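Local structure of homoserine kinase (Cytophaga hutchinsonii, 4P52) at residues Tyr194-His199 against Gln303-Gly308; Leu277-Ser282 against Pro286-Leu291. The protein probably catalyses the ATP-dependent phosphorylation of L-homoserine to O-phospho-L-homoserine, a step of threonine biosynthesis. All coordinates share one frame; numbering follows the deposited sequence.

Contact 1: Tyr194-His199 against Gln303-Gly308; sequences YATIIH and QAMKKG
I198 lays its CD1 methyl over one face of the flat peptide group that joins M305 to K306. CD1 lies 3.3 Å from K306 N and 3.6 Å from M305 C and stands almost directly above the peptide plane, a van der Waals contact of a methyl with the peptide face. With CG1 anti to the backbone N (chi1 -173°), CD1 is carried out to the helix, while the other branch, CG2, meets M305 SE at 3.8 Å. The I198 and M305 side chains thus run alongside each other in opposite directions. The selenomethionine chain bends at its last torsion (chi3 -66°) and brings CE to T196, where CG2 is the nearest atom. T196 splits its roles: CG2 serves this apolar contact, whereas OG1 is hydrogen-bonded to A298 O about two turns earlier on the same helix. With an alanine at I198 both branches go, and the selenium and the M305-K306 peptide face would probably lose the cover that I198 gives them, opening a gap between strand and helix. No hydrogen bond spans the two segments, and their axes approach to 9.1 Å at an angle of 17°. A helix lying nearly along a strand and packed on one sheet face through alternate residues, here T196 and I198, is characteristic of the ferredoxin-like alpha/beta C-terminal domain of GHMP kinases, whose four antiparallel strands run in the order 2-3-1-4.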
loop_
_atom_site.group_PDB
_atom_site.type_symbol
_atom_site.label_atom_id
_atom_site.label_comp_id
_atom_site.label_asym_id
_atom_site.label_seq_id
_atom_site.Cartn_x
_atom_site.Cartn_y
_atom_site.Cartn_z
ATOM N N TYR A 194 -20.477 2.769 0.096
ATOM C CA TYR A 194 -21.379 1.651 -0.168
ATOM C C TYR A 194 -20.760 0.704 -1.158
ATOM O O TYR A 194 -19.984 1.110 -2.044
ATOM C CB TYR A 194 -22.683 2.153 -0.749
ATOM C CG TYR A 194 -23.601 2.743 0.270
ATOM C CD1 TYR A 194 -23.389 4.033 0.749
ATOM C CD2 TYR A 194 -24.701 2.005 0.753
ATOM C CE1 TYR A 194 -24.235 4.581 1.677
ATOM C CE2 TYR A 194 -25.555 2.545 1.697
ATOM C CZ TYR A 194 -25.301 3.830 2.148
ATOM O OH TYR A 194 -26.115 4.383 3.081
ATOM N N ALA A 195 -21.095 -0.565 -0.978
ATOM C CA ALA A 195 -20.679 -1.632 -1.865
ATOM C C ALA A 195 -21.930 -2.242 -2.519
ATOM O O ALA A 195 -22.910 -2.599 -1.822
ATOM C CB ALA A 195 -19.951 -2.675 -1.075
ATOM N N THR A 196 -21.917 -2.314 -3.851
ATOM C CA THR A 196 -22.931 -3.036 -4.569
ATOM C C THR A 196 -22.271 -4.306 -5.038
ATOM O O THR A 196 -21.251 -4.243 -5.722
ATOM C CB THR A 196 -23.469 -2.247 -5.772
ATOM O OG1 THR A 196 -23.921 -0.960 -5.336
ATOM C CG2 THR A 196 -24.647 -2.987 -6.388
ATOM N N ILE A 197 -22.838 -5.449 -4.638
ATOM C CA ILE A 197 -22.405 -6.774 -5.086
ATOM C C ILE A 197 -23.435 -7.331 -6.073
ATOM O O ILE A 197 -24.644 -7.322 -5.795
ATOM C CB ILE A 197 -22.348 -7.825 -3.939
ATOM C CG1 ILE A 197 -21.475 -7.406 -2.758
ATOM C CG2 ILE A 197 -21.800 -9.144 -4.450
ATOM C CD1 ILE A 197 -20.237 -6.671 -3.154
ATOM N N ILE A 198 -22.959 -7.809 -7.219
ATOM C CA ILE A 198 -23.791 -8.585 -8.117
ATOM C C ILE A 198 -23.215 -9.996 -8.283
ATOM O O ILE A 198 -22.009 -10.181 -8.582
ATOM C CB ILE A 198 -24.043 -7.888 -9.475
ATOM C CG1 ILE A 198 -25.071 -8.684 -10.284
ATOM C CG2 ILE A 198 -22.758 -7.619 -10.256
ATOM C CD1 ILE A 198 -25.846 -7.809 -11.253
ATOM N N HIS A 199 -24.078 -10.985 -8.064
ATOM C CA HIS A 199 -23.695 -12.346 -8.246
ATOM C C HIS A 199 -24.458 -12.986 -9.415
ATOM O O HIS A 199 -25.650 -13.275 -9.284
ATOM C CB HIS A 199 -23.920 -13.149 -6.984
ATOM C CG HIS A 199 -23.774 -14.610 -7.207
ATOM N ND1 HIS A 199 -24.851 -15.477 -7.182
ATOM C CD2 HIS A 199 -22.698 -15.343 -7.583
ATOM C CE1 HIS A 199 -24.431 -16.691 -7.492
ATOM N NE2 HIS A 199 -23.127 -16.640 -7.729
ATOM N N GLN A 303 -28.689 -1.674 -10.415
ATOM C CA GLN A 303 -29.603 -1.766 -11.540
ATOM C C GLN A 303 -28.913 -1.822 -12.899
ATOM O O GLN A 303 -29.389 -2.527 -13.805
ATOM C CB GLN A 303 -30.678 -0.676 -11.500
ATOM C CG GLN A 303 -31.813 -0.983 -10.520
ATOM C CD GLN A 303 -32.218 -2.490 -10.484
ATOM O OE1 GLN A 303 -31.652 -3.303 -9.691
ATOM N NE2 GLN A 303 -33.186 -2.875 -11.353
ATOM N N ALA A 304 -27.808 -1.102 -13.060
ATOM C CA ALA A 304 -27.109 -1.108 -14.347
ATOM C C ALA A 304 -26.281 -2.390 -14.567
ATOM O O ALA A 304 -26.173 -2.893 -15.694
ATOM C CB ALA A 304 -26.258 0.144 -14.510
HETATM N N MSE A 305 -25.722 -2.931 -13.491
HETATM C CA MSE A 305 -25.018 -4.205 -13.562
HETATM C C MSE A 305 -26.003 -5.327 -13.853
HETATM O O MSE A 305 -25.753 -6.143 -14.743
HETATM C CB MSE A 305 -24.180 -4.465 -12.320
HETATM C CG MSE A 305 -23.063 -3.437 -12.152
HETATM SE SE MSE A 305 -21.855 -3.967 -10.654
HETATM C CE MSE A 305 -23.026 -3.812 -9.079
ATOM N N LYS A 306 -27.129 -5.368 -13.136
ATOM C CA LYS A 306 -28.209 -6.318 -13.441
ATOM C C LYS A 306 -28.610 -6.272 -14.918
ATOM O O LYS A 306 -28.805 -7.312 -15.555
ATOM C CB LYS A 306 -29.436 -6.069 -12.560
ATOM C CG LYS A 306 -30.686 -6.857 -12.965
ATOM C CD LYS A 306 -31.902 -6.566 -12.085
ATOM C CE LYS A 306 -31.689 -6.983 -10.626
ATOM N NZ LYS A 306 -31.324 -8.423 -10.380
ATOM N N LYS A 307 -28.709 -5.071 -15.465
ATOM C CA LYS A 307 -29.127 -4.907 -16.845
ATOM C C LYS A 307 -28.056 -5.457 -17.807
ATOM O O LYS A 307 -28.386 -5.988 -18.873
ATOM C CB LYS A 307 -29.440 -3.432 -17.096
ATOM C CG LYS A 307 -30.116 -3.124 -18.404
ATOM C CD LYS A 307 -29.673 -1.775 -18.958
ATOM C CE LYS A 307 -30.656 -1.246 -20.008
ATOM N NZ LYS A 307 -30.168 -0.017 -20.703
ATOM N N GLY A 308 -26.777 -5.349 -17.423
ATOM C CA GLY A 308 -25.676 -5.983 -18.165
ATOM C C GLY A 308 -25.803 -7.504 -18.236
ATOM O O GLY A 308 -25.690 -8.078 -19.304
#

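Contact 2: Leu277-Ser282 against Pro286-Leu291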
loop_
_atom_site.group_PDB
_atom_site.type_symbol
_atom_site.label_atom_id
_atom_site.label_comp_id
_atom_site.label_asym_id
_atom_site.label_seq_id
_atom_site.Cartn_x
_atom_site.Cartn_y
_atom_site.Cartn_z
ATOM N N LEU A 277 -17.361 4.556 -7.944
ATOM C CA LEU A 277 -15.986 4.971 -7.674
ATOM C C LEU A 277 -15.036 4.087 -8.429
ATOM O O LEU A 277 -14.037 4.542 -9.016
ATOM C CB LEU A 277 -15.678 4.808 -6.201
ATOM C CG LEU A 277 -16.039 5.978 -5.302
ATOM C CD1 LEU A 277 -15.403 5.747 -3.941
ATOM C CD2 LEU A 277 -15.561 7.271 -5.966
ATOM N N GLY A 278 -15.358 2.798 -8.396
ATOM C CA GLY A 278 -14.542 1.794 -9.023
ATOM C C GLY A 278 -15.279 0.488 -8.902
ATOM O O GLY A 278 -16.253 0.364 -8.137
ATOM N N CYS A 279 -14.800 -0.506 -9.642
ATOM C CA CYS A 279 -15.530 -1.725 -9.810
ATOM C C CYS A 279 -14.557 -2.807 -10.212
ATOM O O CYS A 279 -13.749 -2.592 -11.109
ATOM C CB CYS A 279 -16.594 -1.516 -10.891
ATOM S SG CYS A 279 -17.388 -3.051 -11.403
ATOM N N SER A 280 -14.633 -3.960 -9.547
ATOM C CA SER A 280 -13.809 -5.104 -9.905
ATOM C C SER A 280 -14.392 -6.468 -9.521
ATOM O O SER A 280 -15.522 -6.566 -9.038
ATOM C CB SER A 280 -12.395 -4.964 -9.317
ATOM O OG SER A 280 -11.471 -5.806 -10.053
ATOM N N ILE A 281 -13.617 -7.524 -9.738
ATOM C CA ILE A 281 -14.035 -8.864 -9.373
ATOM C C ILE A 281 -14.026 -9.004 -7.870
ATOM O O ILE A 281 -13.092 -8.564 -7.231
ATOM C CB ILE A 281 -13.098 -9.917 -9.974
ATOM C CG1 ILE A 281 -13.106 -9.803 -11.504
ATOM C CG2 ILE A 281 -13.468 -11.342 -9.505
ATOM C CD1 ILE A 281 -11.915 -10.471 -12.173
ATOM N N SER A 282 -15.044 -9.639 -7.303
ATOM C CA SER A 282 -15.022 -9.917 -5.881
ATOM C C SER A 282 -14.340 -11.244 -5.638
ATOM O O SER A 282 -14.764 -12.265 -6.196
ATOM C CB SER A 282 -16.439 -9.962 -5.353
ATOM O OG SER A 282 -16.418 -10.375 -4.000
ATOM N N PRO A 286 -17.350 -15.546 -9.777
ATOM C CA PRO A 286 -17.743 -14.540 -10.795
ATOM C C PRO A 286 -18.436 -13.263 -10.268
ATOM O O PRO A 286 -18.747 -12.365 -11.081
ATOM C CB PRO A 286 -18.715 -15.300 -11.678
ATOM C CG PRO A 286 -19.333 -16.295 -10.752
ATOM C CD PRO A 286 -18.254 -16.709 -9.777
ATOM N N SER A 287 -18.667 -13.158 -8.955
ATOM C CA SER A 287 -19.233 -11.914 -8.398
ATOM C C SER A 287 -18.368 -10.691 -8.618
ATOM O O SER A 287 -17.127 -10.771 -8.639
ATOM C CB SER A 287 -19.556 -12.053 -6.915
ATOM O OG SER A 287 -20.609 -12.990 -6.772
ATOM N N ILE A 288 -19.047 -9.558 -8.755
ATOM C CA ILE A 288 -18.448 -8.287 -9.077
ATOM C C ILE A 288 -18.957 -7.276 -8.068
ATOM O O ILE A 288 -20.123 -7.322 -7.669
ATOM C CB ILE A 288 -18.881 -7.846 -10.489
ATOM C CG1 ILE A 288 -18.441 -8.913 -11.504
ATOM C CG2 ILE A 288 -18.304 -6.483 -10.859
ATOM C CD1 ILE A 288 -18.879 -8.643 -12.920
ATOM N N PHE A 289 -18.097 -6.359 -7.639
ATOM C CA PHE A 289 -18.540 -5.347 -6.681
ATOM C C PHE A 289 -18.206 -3.971 -7.212
ATOM O O PHE A 289 -17.247 -3.798 -7.998
ATOM C CB PHE A 289 -17.899 -5.543 -5.298
ATOM C CG PHE A 289 -16.469 -5.119 -5.254
ATOM C CD1 PHE A 289 -15.475 -5.925 -5.806
ATOM C CD2 PHE A 289 -16.118 -3.898 -4.697
ATOM C CE1 PHE A 289 -14.145 -5.506 -5.804
ATOM C CE2 PHE A 289 -14.789 -3.471 -4.693
ATOM C CZ PHE A 289 -13.803 -4.269 -5.254
ATOM N N ALA A 290 -18.975 -2.993 -6.755
ATOM C CA ALA A 290 -18.675 -1.610 -7.089
ATOM C C ALA A 290 -18.737 -0.805 -5.798
ATOM O O ALA A 290 -19.475 -1.181 -4.864
ATOM C CB ALA A 290 -19.656 -1.069 -8.126
ATOM N N LEU A 291 -17.953 0.274 -5.726
ATOM C CA LEU A 291 -18.024 1.135 -4.574
ATOM C C LEU A 291 -18.636 2.439 -5.009
ATOM O O LEU A 291 -18.424 2.879 -6.146
ATOM C CB LEU A 291 -16.642 1.314 -3.928
ATOM C CG LEU A 291 -15.947 0.044 -3.370
ATOM C CD1 LEU A 291 -14.592 0.406 -2.797
ATOM C CD2 LEU A 291 -16.755 -0.646 -2.289
#
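F289 reaches from its strand across to S280 and I281. Its CB leaves the sheet on the face shared with S280 and L291, and chi1 of 75° sets CG between the backbone N and the carbonyl carbon, turning the ring over the neighbouring strand. CG passes S280 O at 4.2 Å; CD1 comes nearer to the same oxygen, at 3.3 Å. One atom further, CE1 meets I281 O at 3.5 Å, close to the ring plane, and S280 CB at 4.0 Å. S280 N sits over one ring face, offset toward the rim, while CG of L291 lies at the ring edge. V35 and M248 also pack against this side chain. Beneath the ring, S280 and F289 form a hydrogen-bonded antiparallel pair, with F289 N to S280 O at 2.9 Å and an N-H...O angle of 165°. The other sheet face carries C279 and A290, a non-hydrogen-bonded pair, and C279 SG touches I288 CG2 at 3.6 Å. Near the turn, S282 N donates to S287 O at 2.7 Å; the hydroxyls of these two serines are instead held by the carbonyls of G117 and S116. A beta hairpin closed by a glycine-rich turn with a cis peptide before P286 is consistent with the glycine-rich C-terminal motif of GHMP kinases, here fastened to the segment resembling the phosphate-binding loop of the family.

How the contacts relate
Contacts 1 and 2 have centres about 8 Å apart and meet in the sheet itself, because strands 194-200 and 288-292 are neighbours. Probable hydrogen bonds from A290 N to T196 O (2.8 Å) and from I198 N to I288 O (2.9 Å) join them. On one face, T196 and I198 are covered by helix 295-310, while C279 and I288 pack on helix 264-273; on the other, I197 CD1 reaches F289 CB at 3.4 Å. Helix 295-310 directly follows the second hairpin strand, so contact 1 brings the chain back onto the sheet. Both contacts border the glycine-rich loop around P113-L118, by its sequence probably the family's phosphate-binding loop; there H199 CD2 packs 3.2 Å from S287 OG.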